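Local coordinates for rieske iron-sulfur protein soxF (PDB 1JM1), which carries a Rieske-type [2Fe-2S] cluster in its soluble domain and probably passes electrons along the archaeal respiratory chain, at residues F45-L49 against Q50-G54. Sequence-based numbering, arbitrary orientation.
Sequences FLVDL and QALTG
Asp48 OD1 caps the first turn of helix 49-53, accepting from two backbone amides. The bond from Ala51 N to Asp48 OD1 is nearly straight (3.0 Å, 168°) and meets that oxygen from above the carboxylate plane; the one from Gln50 N is weak. The backbone bond from Leu52 N to Asp48 O (3.0 Å) closes the first turn. Asp48 CG stands anti to the backbone N (chi1 -177°), which swings the carboxylate forward over the helix start, and lies 3.9 Å from Ala51 CB. The other oxygen, OD2, takes a bond from a water that in turn accepts from Gln50 NE2. One residue further on, Leu49 O is gripped twice by Thr53, whose N and OG1 reach it from opposite faces of the carbonyl plane, OG1 at 2.8 Å. That hydroxyl sits between its own backbone N and carbonyl carbon (chi1 70°), turned back toward the carbonyl of Leu49, one turn earlier. On the apolar side Leu52 CD2 meets Leu49 CD2 at 4.1 Å and Val47 CG2 at 4.2 Å, joining the end of the strand to the helix. Gly54, at positive phi, is the first residue beyond the helix to depart from helical geometry. Thr86 OG1 is also hydrogen-bonded to Asp48 OD1 and probably helps to position the carboxylate, while Ile25 of helix 18-28 touches Asp48 and Ala51. With an alanine here instead of Asp48, the amide of Ala51 would probably lose its capping acceptor, and Thr86 and the bridging water their partner. This is a classic aspartate N-cap, turning the central strand 43-48 of a three-stranded antiparallel sheet directly into a short helix.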
ATOM      1  N   PHE A  45      -0.464  -2.871   3.042  1.00 10.35           N
ATOM      2  CA  PHE A  45      -1.420  -2.279   3.974  1.00 10.72           C
ATOM      3  C   PHE A  45      -2.429  -1.452   3.234  1.00 10.29           C
ATOM      4  O   PHE A  45      -2.098  -0.733   2.287  1.00 10.60           O
ATOM      5  CB  PHE A  45      -0.711  -1.473   5.076  1.00 11.53           C
ATOM      6  CG  PHE A  45       0.065  -0.277   4.604  1.00 10.89           C
ATOM      7  CD1 PHE A  45      -0.486   0.975   4.589  1.00 11.26           C
ATOM      8  CD2 PHE A  45       1.362  -0.417   4.133  1.00 11.58           C
ATOM      9  CE1 PHE A  45       0.205   2.049   4.101  1.00 11.72           C
ATOM     10  CE2 PHE A  45       2.058   0.671   3.624  1.00 11.88           C
ATOM     11  CZ  PHE A  45       1.496   1.905   3.622  1.00 11.83           C
ATOM     12  N   LEU A  46      -3.658  -1.490   3.736  1.00 11.11           N
ATOM     13  CA  LEU A  46      -4.678  -0.500   3.451  1.00 10.99           C
ATOM     14  C   LEU A  46      -4.469   0.669   4.358  1.00 10.67           C
ATOM     15  O   LEU A  46      -4.066   0.511   5.505  1.00 12.12           O
ATOM     16  CB  LEU A  46      -6.144  -1.005   3.746  1.00 14.16           C
ATOM     17  CG  LEU A  46      -6.708  -2.210   3.181  1.00 13.91           C
ATOM     18  CD1 LEU A  46      -8.179  -2.429   3.637  1.00 16.18           C
ATOM     19  CD2 LEU A  46      -6.761  -2.143   1.654  1.00 14.77           C
ATOM     20  N   VAL A  47      -4.809   1.857   3.862  1.00 11.05           N
ATOM     21  CA  VAL A  47      -4.807   3.062   4.700  1.00 12.14           C
ATOM     22  C   VAL A  47      -5.973   3.925   4.292  1.00 11.98           C
ATOM     23  O   VAL A  47      -6.207   4.149   3.090  1.00 12.43           O
ATOM     24  CB  VAL A  47      -3.481   3.807   4.623  1.00 13.01           C
ATOM     25  CG1 VAL A  47      -3.077   4.234   3.206  1.00 13.62           C
ATOM     26  CG2 VAL A  47      -3.468   5.012   5.593  1.00 15.19           C
ATOM     27  N   ASP A  48      -6.719   4.408   5.286  1.00 12.52           N
ATOM     28  CA  ASP A  48      -7.743   5.424   5.059  1.00 12.88           C
ATOM     29  C   ASP A  48      -7.054   6.745   5.201  1.00 12.96           C
ATOM     30  O   ASP A  48      -6.718   7.200   6.313  1.00 14.04           O
ATOM     31  CB  ASP A  48      -8.923   5.272   5.979  1.00 13.68           C
ATOM     32  CG  ASP A  48     -10.000   6.310   5.673  1.00 16.73           C
ATOM     33  OD1 ASP A  48      -9.720   7.422   5.279  1.00 15.69           O
ATOM     34  OD2 ASP A  48     -11.189   6.009   5.996  1.00 26.03           O
ATOM     35  N   LEU A  49      -6.755   7.412   4.048  1.00 13.17           N
ATOM     36  CA  LEU A  49      -5.975   8.625   4.090  1.00 12.92           C
ATOM     37  C   LEU A  49      -6.720   9.771   4.727  1.00 14.51           C
ATOM     38  O   LEU A  49      -6.039  10.705   5.247  1.00 15.28           O
ATOM     39  CB  LEU A  49      -5.423   9.011   2.741  1.00 13.97           C
ATOM     40  CG  LEU A  49      -4.294   8.119   2.183  1.00 13.48           C
ATOM     41  CD1 LEU A  49      -3.846   8.584   0.816  1.00 14.93           C
ATOM     42  CD2 LEU A  49      -3.061   8.104   3.092  1.00 15.06           C
ATOM     43  N   GLN A  50      -8.033   9.780   4.740  1.00 15.26           N
ATOM     44  CA  GLN A  50      -8.777  10.840   5.448  1.00 16.10           C
ATOM     45  C   GLN A  50      -8.717  10.625   6.939  1.00 16.65           C
ATOM     46  O   GLN A  50      -8.510  11.584   7.694  1.00 17.56           O
ATOM     47  CB  GLN A  50     -10.218  10.875   4.892  1.00 17.70           C
ATOM     48  CG  GLN A  50     -11.074  11.933   5.628  1.00 21.56           C
ATOM     49  CD  GLN A  50     -12.444  12.066   4.928  1.00 27.62           C
ATOM     50  OE1 GLN A  50     -12.777  13.195   4.724  1.00 44.36           O
ATOM     51  NE2 GLN A  50     -13.169  11.036   4.754  1.00 34.88           N
ATOM     52  N   ALA A  51      -8.904   9.380   7.421  1.00 16.37           N
ATOM     53  CA  ALA A  51      -8.738   9.150   8.831  1.00 16.97           C
ATOM     54  C   ALA A  51      -7.329   9.503   9.292  1.00 16.23           C
ATOM     55  O   ALA A  51      -7.132  10.080  10.366  1.00 17.99           O
ATOM     56  CB  ALA A  51      -9.090   7.686   9.160  1.00 16.98           C
ATOM     57  N   LEU A  52      -6.350   9.210   8.469  1.00 14.94           N
ATOM     58  CA  LEU A  52      -4.960   9.455   8.827  1.00 14.29           C
ATOM     59  C   LEU A  52      -4.646  10.970   8.915  1.00 15.07           C
ATOM     60  O   LEU A  52      -4.034  11.413   9.870  1.00 15.83           O
ATOM     61  CB  LEU A  52      -4.040   8.757   7.841  1.00 13.87           C
ATOM     62  CG  LEU A  52      -2.557   8.855   8.188  1.00 14.45           C
ATOM     63  CD1 LEU A  52      -2.222   7.923   9.342  1.00 15.99           C
ATOM     64  CD2 LEU A  52      -1.715   8.533   6.935  1.00 14.71           C
ATOM     65  N   THR A  53      -4.987  11.694   7.843  1.00 15.21           N
ATOM     66  CA  THR A  53      -4.535  13.066   7.647  1.00 15.38           C
ATOM     67  C   THR A  53      -5.561  14.115   8.048  1.00 16.12           C
ATOM     68  O   THR A  53      -5.184  15.306   8.166  1.00 18.42           O
ATOM     69  CB  THR A  53      -4.152  13.357   6.172  1.00 14.89           C
ATOM     70  OG1 THR A  53      -5.323  13.363   5.369  1.00 15.09           O
ATOM     71  CG2 THR A  53      -3.139  12.375   5.617  1.00 15.44           C
ATOM     72  N   GLY A  54      -6.788  13.778   8.146  1.00 16.88           N
ATOM     73  CA  GLY A  54      -7.861  14.750   8.309  1.00 18.81           C
ATOM     74  C   GLY A  54      -8.284  15.391   7.009  1.00 19.89           C
ATOM     75  O   GLY A  54      -9.283  16.119   7.038  1.00 24.72           O
TER
HETATM   76  O   HOH W   1     -12.680   8.426   6.448  1.00 41.57           O